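Local coordinates for protein UDP-glucose 6-dehydrogenase (PDB 3VTF) that probably catalyses the NAD-dependent oxidation of UDP-glucose to UDP-glucuronate and binds UDP-glucose between two alpha/beta domains, at residues A37-Y50 with R84-T98. Sequence-based numbering, arbitrary orientation.
Sequences AVGFALLGHRVVGY and RLSFAESAEEAVAAT
R84 reaches back over the end of helix 31-43 and grips A41 O side-on, with NE and NH2 each 2.8 Å from that oxygen. The acceptor lies in the guanidinium plane, while G44 CA sits 3.5 Å above one face. Strands 46-50 and 85-87 run parallel, joined by a ladder from V47 N on R84 O at 2.8 Å through V47 O, S86 O and G49 O to A88 N. G49 pairs with F87, and CD1 of that ring lies against G49 C and O. L85 lies on the face turned to helix 31-43: CD1 packs on V47 CG1 at 3.8 Å, CD2 on V38 CG2. On the opposite face, toward helix 91-96, V48, with CG1 anti to the backbone N (chi1 -176°), sets that methyl against A88 CB and A94 CB, 3.8 and 3.9 Å away, and the other against T98 CG2. The Y50 ring lies beneath the S90–A91 peptide, with A91 N 3.4 Å above its centre and A88 O at its edge. R46, extended from CG to NE, crosses to A97 O, which NH1 meets at 2.7 Å.

Behind these contacts, a Schellman motif at G44 ends the helix and adds G44 N as a third donor to A41 O; S90 OG caps helix 91-96 through E93 N. Strand 46-50 pairs on its other edge with 23-27, and 85-87 is the outer strand of the 3-2-1-4 order of a Rossmann-type NAD-binding domain. With R84 replaced by alanine, A41 O is likely to keep G44 N alone of these three donors, and G44 CA to lose this cover. Both arginines spend their charge on carbonyls in or just past the last turns of two helices, where the helix dipoles would probably favour a cation.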
ATOM      1  N   ALA A  37      16.558  25.365   6.551  1.00 22.43           N
ATOM      2  CA  ALA A  37      17.419  26.577   6.680  1.00 22.96           C
ATOM      3  C   ALA A  37      18.876  26.175   6.792  1.00 26.65           C
ATOM      4  O   ALA A  37      19.754  26.735   6.114  1.00 20.99           O
ATOM      5  CB  ALA A  37      16.962  27.391   7.886  1.00 22.47           C
ATOM      6  N   VAL A  38      19.146  25.245   7.696  1.00 22.25           N
ATOM      7  CA  VAL A  38      20.523  24.718   7.849  1.00 21.35           C
ATOM      8  C   VAL A  38      21.055  23.989   6.628  1.00 21.63           C
ATOM      9  O   VAL A  38      22.222  24.211   6.182  1.00 22.22           O
ATOM     10  CB  VAL A  38      20.581  23.795   9.118  1.00 22.81           C
ATOM     11  CG1 VAL A  38      21.897  22.986   9.140  1.00 25.97           C
ATOM     12  CG2 VAL A  38      20.422  24.625  10.377  1.00 21.30           C
ATOM     13  N   GLY A  39      20.217  23.143   6.049  1.00 23.38           N
ATOM     14  CA  GLY A  39      20.625  22.372   4.881  1.00 19.72           C
ATOM     15  C   GLY A  39      20.903  23.254   3.652  1.00 21.57           C
ATOM     16  O   GLY A  39      21.838  22.959   2.901  1.00 20.15           O
ATOM     17  N   PHE A  40      20.046  24.254   3.395  1.00 20.31           N
ATOM     18  CA  PHE A  40      20.270  25.082   2.230  1.00 21.17           C
ATOM     19  C   PHE A  40      21.594  25.838   2.440  1.00 21.18           C
ATOM     20  O   PHE A  40      22.361  26.017   1.458  1.00 24.06           O
ATOM     21  CB  PHE A  40      19.121  26.112   2.017  1.00 19.90           C
ATOM     22  CG  PHE A  40      17.851  25.509   1.408  1.00 20.96           C
ATOM     23  CD1 PHE A  40      17.925  24.648   0.350  1.00 21.39           C
ATOM     24  CD2 PHE A  40      16.578  25.933   1.851  1.00 19.70           C
ATOM     25  CE1 PHE A  40      16.748  24.157  -0.263  1.00 21.91           C
ATOM     26  CE2 PHE A  40      15.432  25.371   1.287  1.00 21.30           C
ATOM     27  CZ  PHE A  40      15.528  24.501   0.232  1.00 21.85           C
ATOM     28  N   ALA A  41      21.835  26.326   3.678  1.00 20.16           N
ATOM     29  CA  ALA A  41      23.115  27.027   3.920  1.00 22.27           C
ATOM     30  C   ALA A  41      24.304  26.094   3.660  1.00 27.00           C
ATOM     31  O   ALA A  41      25.313  26.496   3.031  1.00 25.25           O
ATOM     32  CB  ALA A  41      23.172  27.585   5.353  1.00 21.02           C
ATOM     33  N   LEU A  42      24.170  24.816   4.045  1.00 26.50           N
ATOM     34  CA  LEU A  42      25.271  23.874   3.865  1.00 23.71           C
ATOM     35  C   LEU A  42      25.374  23.466   2.444  1.00 26.75           C
ATOM     36  O   LEU A  42      26.444  23.067   2.026  1.00 29.25           O
ATOM     37  CB  LEU A  42      25.122  22.619   4.768  1.00 26.76           C
ATOM     38  CG  LEU A  42      25.246  22.858   6.304  1.00 29.32           C
ATOM     39  CD1 LEU A  42      24.973  21.520   7.061  1.00 28.09           C
ATOM     40  CD2 LEU A  42      26.581  23.500   6.629  1.00 32.36           C
ATOM     41  N   LEU A  43      24.283  23.528   1.663  1.00 23.05           N
ATOM     42  CA  LEU A  43      24.392  23.282   0.222  1.00 26.70           C
ATOM     43  C   LEU A  43      25.113  24.404  -0.499  1.00 28.03           C
ATOM     44  O   LEU A  43      25.494  24.227  -1.635  1.00 31.52           O
ATOM     45  CB  LEU A  43      22.992  23.114  -0.450  1.00 27.55           C
ATOM     46  CG  LEU A  43      22.271  21.819  -0.138  1.00 31.80           C
ATOM     47  CD1 LEU A  43      20.906  21.840  -0.893  1.00 29.11           C
ATOM     48  CD2 LEU A  43      23.132  20.624  -0.539  1.00 29.82           C
ATOM     49  N   GLY A  44      25.232  25.582   0.110  1.00 25.97           N
ATOM     50  CA  GLY A  44      25.975  26.645  -0.590  1.00 26.60           C
ATOM     51  C   GLY A  44      25.118  27.911  -0.821  1.00 29.89           C
ATOM     52  O   GLY A  44      25.587  28.828  -1.474  1.00 34.51           O
ATOM     53  N   HIS A  45      23.942  28.014  -0.194  1.00 23.91           N
ATOM     54  CA  HIS A  45      23.068  29.184  -0.354  1.00 23.98           C
ATOM     55  C   HIS A  45      23.174  30.079   0.815  1.00 22.10           C
ATOM     56  O   HIS A  45      23.554  29.684   1.867  1.00 26.26           O
ATOM     57  CB  HIS A  45      21.592  28.738  -0.566  1.00 21.83           C
ATOM     58  CG  HIS A  45      21.404  27.888  -1.806  1.00 22.05           C
ATOM     59  ND1 HIS A  45      21.839  28.290  -3.061  1.00 25.42           N
ATOM     60  CD2 HIS A  45      20.883  26.608  -1.949  1.00 22.76           C
ATOM     61  CE1 HIS A  45      21.586  27.288  -3.958  1.00 26.94           C
ATOM     62  NE2 HIS A  45      20.992  26.257  -3.273  1.00 24.44           N
ATOM     63  N   ARG A  46      22.790  31.312   0.628  1.00 24.66           N
ATOM     64  CA  ARG A  46      22.681  32.303   1.680  1.00 25.09           C
ATOM     65  C   ARG A  46      21.268  32.229   2.161  1.00 28.42           C
ATOM     66  O   ARG A  46      20.296  32.275   1.338  1.00 26.54           O
ATOM     67  CB  ARG A  46      22.974  33.718   1.093  1.00 31.83           C
ATOM     68  CG  ARG A  46      22.869  34.851   2.115  1.00 31.26           C
ATOM     69  CD  ARG A  46      22.843  36.173   1.368  1.00 50.47           C
ATOM     70  NE  ARG A  46      22.481  37.270   2.268  1.00 62.72           N
ATOM     71  CZ  ARG A  46      21.317  37.887   2.240  1.00 56.67           C
ATOM     72  NH1 ARG A  46      20.423  37.531   1.336  1.00 64.69           N
ATOM     73  NH2 ARG A  46      21.069  38.848   3.113  1.00 62.66           N
ATOM     74  N   VAL A  47      21.127  32.035   3.464  1.00 23.75           N
ATOM     75  CA  VAL A  47      19.812  31.755   4.045  1.00 21.76           C
ATOM     76  C   VAL A  47      19.531  32.708   5.204  1.00 22.16           C
ATOM     77  O   VAL A  47      20.407  32.978   6.091  1.00 25.13           O
ATOM     78  CB  VAL A  47      19.706  30.298   4.573  1.00 21.22           C
ATOM     79  CG1 VAL A  47      18.359  30.025   5.286  1.00 22.30           C
ATOM     80  CG2 VAL A  47      19.951  29.314   3.453  1.00 23.34           C
ATOM     81  N   VAL A  48      18.315  33.226   5.226  1.00 20.52           N
ATOM     82  CA  VAL A  48      17.859  34.028   6.341  1.00 21.80           C
ATOM     83  C   VAL A  48      16.590  33.392   6.922  1.00 24.86           C
ATOM     84  O   VAL A  48      15.565  33.295   6.237  1.00 24.47           O
ATOM     85  CB  VAL A  48      17.569  35.518   5.917  1.00 24.47           C
ATOM     86  CG1 VAL A  48      17.184  36.318   7.163  1.00 27.02           C
ATOM     87  CG2 VAL A  48      18.777  36.153   5.201  1.00 27.36           C
ATOM     88  N   GLY A  49      16.629  32.965   8.172  1.00 23.98           N
ATOM     89  CA  GLY A  49      15.475  32.324   8.792  1.00 22.51           C
ATOM     90  C   GLY A  49      14.727  33.250   9.714  1.00 27.31           C
ATOM     91  O   GLY A  49      15.266  34.295  10.142  1.00 26.41           O
ATOM     92  N   TYR A  50      13.494  32.869  10.022  1.00 25.66           N
ATOM     93  CA  TYR A  50      12.694  33.633  11.005  1.00 26.46           C
ATOM     94  C   TYR A  50      11.663  32.705  11.553  1.00 26.85           C
ATOM     95  O   TYR A  50      11.119  31.849  10.807  1.00 25.42           O
ATOM     96  CB  TYR A  50      12.069  34.882  10.332  1.00 26.96           C
ATOM     97  CG  TYR A  50      11.262  35.663  11.321  1.00 29.94           C
ATOM     98  CD1 TYR A  50      11.904  36.534  12.244  1.00 30.28           C
ATOM     99  CD2 TYR A  50       9.884  35.473  11.428  1.00 26.81           C
ATOM    100  CE1 TYR A  50      11.146  37.241  13.205  1.00 31.24           C
ATOM    101  CE2 TYR A  50       9.122  36.160  12.403  1.00 28.81           C
ATOM    102  CZ  TYR A  50       9.795  37.048  13.271  1.00 29.60           C
ATOM    103  OH  TYR A  50       9.083  37.758  14.214  1.00 32.18           O
ATOM    104  N   ARG A  84      26.961  31.713   6.138  1.00 29.54           N
ATOM    105  CA  ARG A  84      25.829  31.734   5.179  1.00 29.18           C
ATOM    106  C   ARG A  84      24.408  31.726   5.806  1.00 33.03           C
ATOM    107  O   ARG A  84      23.426  32.050   5.111  1.00 29.25           O
ATOM    108  CB  ARG A  84      25.968  30.620   4.112  1.00 29.44           C
ATOM    109  CG  ARG A  84      27.201  30.770   3.245  1.00 27.95           C
ATOM    110  CD  ARG A  84      27.075  30.003   1.965  1.00 32.26           C
ATOM    111  NE  ARG A  84      27.101  28.587   2.303  1.00 29.63           N
ATOM    112  CZ  ARG A  84      28.185  27.842   2.342  1.00 38.14           C
ATOM    113  NH1 ARG A  84      29.365  28.337   1.968  1.00 31.48           N
ATOM    114  NH2 ARG A  84      28.058  26.570   2.733  1.00 29.37           N
ATOM    115  N   LEU A  85      24.296  31.402   7.096  1.00 28.53           N
ATOM    116  CA  LEU A  85      23.011  31.356   7.764  1.00 27.90           C
ATOM    117  C   LEU A  85      22.866  32.449   8.761  1.00 31.00           C
ATOM    118  O   LEU A  85      23.685  32.532   9.672  1.00 29.47           O
ATOM    119  CB  LEU A  85      22.878  30.014   8.557  1.00 27.18           C
ATOM    120  CG  LEU A  85      21.641  29.753   9.426  1.00 28.73           C
ATOM    121  CD1 LEU A  85      20.338  29.922   8.549  1.00 25.74           C
ATOM    122  CD2 LEU A  85      21.694  28.306   9.974  1.00 21.91           C
ATOM    123  N   SER A  86      21.770  33.217   8.723  1.00 27.15           N
ATOM    124  CA  SER A  86      21.528  34.213   9.747  1.00 30.24           C
ATOM    125  C   SER A  86      20.060  34.214  10.051  1.00 33.73           C
ATOM    126  O   SER A  86      19.252  33.546   9.355  1.00 28.26           O
ATOM    127  CB  SER A  86      21.954  35.635   9.249  1.00 30.94           C
ATOM    128  OG  SER A  86      21.276  35.963   8.029  1.00 33.89           O
ATOM    129  N   PHE A  87      19.665  34.969  11.066  1.00 31.69           N
ATOM    130  CA  PHE A  87      18.242  35.063  11.366  1.00 29.82           C
ATOM    131  C   PHE A  87      17.755  36.509  11.448  1.00 39.88           C
ATOM    132  O   PHE A  87      18.498  37.380  11.978  1.00 33.53           O
ATOM    133  CB  PHE A  87      17.938  34.310  12.672  1.00 29.98           C
ATOM    134  CG  PHE A  87      18.316  32.884  12.607  1.00 29.36           C
ATOM    135  CD1 PHE A  87      17.405  31.928  12.109  1.00 27.76           C
ATOM    136  CD2 PHE A  87      19.624  32.475  12.911  1.00 31.49           C
ATOM    137  CE1 PHE A  87      17.796  30.591  11.991  1.00 31.66           C
ATOM    138  CE2 PHE A  87      20.008  31.125  12.813  1.00 31.71           C
ATOM    139  CZ  PHE A  87      19.096  30.185  12.365  1.00 27.37           C
ATOM    140  N   ALA A  88      16.523  36.781  10.970  1.00 33.06           N
ATOM    141  CA  ALA A  88      16.067  38.198  10.847  1.00 33.33           C
ATOM    142  C   ALA A  88      15.332  38.593  12.113  1.00 30.87           C
ATOM    143  O   ALA A  88      14.941  37.738  12.883  1.00 29.80           O
ATOM    144  CB  ALA A  88      15.162  38.448   9.615  1.00 26.77           C
ATOM    145  N   GLU A  89      15.106  39.908  12.279  1.00 33.64           N
ATOM    146  CA  GLU A  89      14.277  40.420  13.385  1.00 36.86           C
ATOM    147  C   GLU A  89      12.817  40.400  13.021  1.00 32.99           C
ATOM    148  O   GLU A  89      11.957  40.545  13.896  1.00 30.93           O
ATOM    149  CB  GLU A  89      14.690  41.890  13.722  1.00 41.16           C
ATOM    150  CG  GLU A  89      16.095  42.000  14.250  1.00 47.58           C
ATOM    151  CD  GLU A  89      16.235  41.202  15.538  1.00 58.61           C
ATOM    152  OE1 GLU A  89      15.317  41.204  16.396  1.00 57.53           O
ATOM    153  OE2 GLU A  89      17.273  40.530  15.687  1.00 63.43           O
ATOM    154  N   SER A  90      12.476  40.197  11.726  1.00 31.00           N
ATOM    155  CA  SER A  90      11.042  40.093  11.411  1.00 29.29           C
ATOM    156  C   SER A  90      10.874  39.261  10.131  1.00 25.19           C
ATOM    157  O   SER A  90      11.837  39.109   9.410  1.00 23.99           O
ATOM    158  CB  SER A  90      10.386  41.487  11.197  1.00 29.24           C
ATOM    159  OG  SER A  90      10.820  42.026   9.999  1.00 28.03           O
ATOM    160  N   ALA A  91       9.688  38.715   9.927  1.00 26.10           N
ATOM    161  CA  ALA A  91       9.432  37.915   8.674  1.00 27.22           C
ATOM    162  C   ALA A  91       9.687  38.799   7.488  1.00 27.53           C
ATOM    163  O   ALA A  91      10.419  38.425   6.557  1.00 26.05           O
ATOM    164  CB  ALA A  91       7.985  37.414   8.654  1.00 27.71           C
ATOM    165  N   GLU A  92       9.179  40.035   7.543  1.00 29.34           N
ATOM    166  CA  GLU A  92       9.300  40.944   6.367  1.00 28.52           C
ATOM    167  C   GLU A  92      10.720  41.267   6.003  1.00 27.93           C
ATOM    168  O   GLU A  92      11.095  41.334   4.809  1.00 26.05           O
ATOM    169  CB  GLU A  92       8.541  42.252   6.632  1.00 37.28           C
ATOM    170  CG  GLU A  92       7.036  42.085   6.748  1.00 39.75           C
ATOM    171  CD  GLU A  92       6.519  41.612   8.116  1.00 42.09           C
ATOM    172  OE1 GLU A  92       7.284  41.282   9.097  1.00 45.26           O
ATOM    173  OE2 GLU A  92       5.273  41.548   8.226  1.00 39.81           O
ATOM    174  N   GLU A  93      11.567  41.441   7.019  1.00 29.18           N
ATOM    175  CA  GLU A  93      12.975  41.716   6.691  1.00 28.71           C
ATOM    176  C   GLU A  93      13.660  40.470   6.115  1.00 27.24           C
ATOM    177  O   GLU A  93      14.564  40.634   5.294  1.00 28.79           O
ATOM    178  CB  GLU A  93      13.762  42.145   7.923  1.00 38.10           C
ATOM    179  CG  GLU A  93      13.360  43.512   8.504  1.00 49.06           C
ATOM    180  CD  GLU A  93      13.850  43.619   9.952  1.00 56.94           C
ATOM    181  OE1 GLU A  93      15.089  43.514  10.181  1.00 70.21           O
ATOM    182  OE2 GLU A  93      13.001  43.690  10.867  1.00 49.09           O
ATOM    183  N   ALA A  94      13.315  39.255   6.608  1.00 25.40           N
ATOM    184  CA  ALA A  94      13.907  38.011   6.002  1.00 26.97           C
ATOM    185  C   ALA A  94      13.560  37.967   4.517  1.00 27.53           C
ATOM    186  O   ALA A  94      14.417  37.765   3.642  1.00 26.38           O
ATOM    187  CB  ALA A  94      13.381  36.775   6.684  1.00 26.52           C
ATOM    188  N   VAL A  95      12.280  38.181   4.233  1.00 27.40           N
ATOM    189  CA  VAL A  95      11.808  38.173   2.847  1.00 28.38           C
ATOM    190  C   VAL A  95      12.545  39.226   1.988  1.00 27.12           C
ATOM    191  O   VAL A  95      12.996  38.944   0.824  1.00 24.72           O
ATOM    192  CB  VAL A  95      10.290  38.415   2.822  1.00 25.26           C
ATOM    193  CG1 VAL A  95       9.799  38.495   1.402  1.00 26.94           C
ATOM    194  CG2 VAL A  95       9.591  37.257   3.556  1.00 25.31           C
ATOM    195  N   ALA A  96      12.620  40.466   2.502  1.00 25.99           N
ATOM    196  CA  ALA A  96      13.111  41.579   1.628  1.00 27.33           C
ATOM    197  C   ALA A  96      14.571  41.392   1.313  1.00 31.30           C
ATOM    198  O   ALA A  96      15.050  41.869   0.292  1.00 28.33           O
ATOM    199  CB  ALA A  96      12.861  42.950   2.261  1.00 28.80           C
ATOM    200  N   ALA A  97      15.270  40.601   2.132  1.00 30.42           N
ATOM    201  CA  ALA A  97      16.692  40.430   1.970  1.00 31.01           C
ATOM    202  C   ALA A  97      17.010  39.200   1.034  1.00 30.67           C
ATOM    203  O   ALA A  97      18.170  38.920   0.708  1.00 26.40           O
ATOM    204  CB  ALA A  97      17.368  40.297   3.380  1.00 29.75           C
ATOM    205  N   THR A  98      15.990  38.510   0.541  1.00 26.45           N
ATOM    206  CA  THR A  98      16.232  37.296  -0.244  1.00 23.34           C
ATOM    207  C   THR A  98      15.444  37.306  -1.581  1.00 24.17           C
ATOM    208  O   THR A  98      14.766  38.255  -1.865  1.00 24.22           O
ATOM    209  CB  THR A  98      15.864  36.042   0.616  1.00 24.87           C
ATOM    210  OG1 THR A  98      14.515  36.157   1.035  1.00 23.39           O
ATOM    211  CG2 THR A  98      16.742  35.944   1.955  1.00 24.80           C
TER
HETATM  212  O   HOH W   1      22.542  34.887   5.508  1.00 33.83           O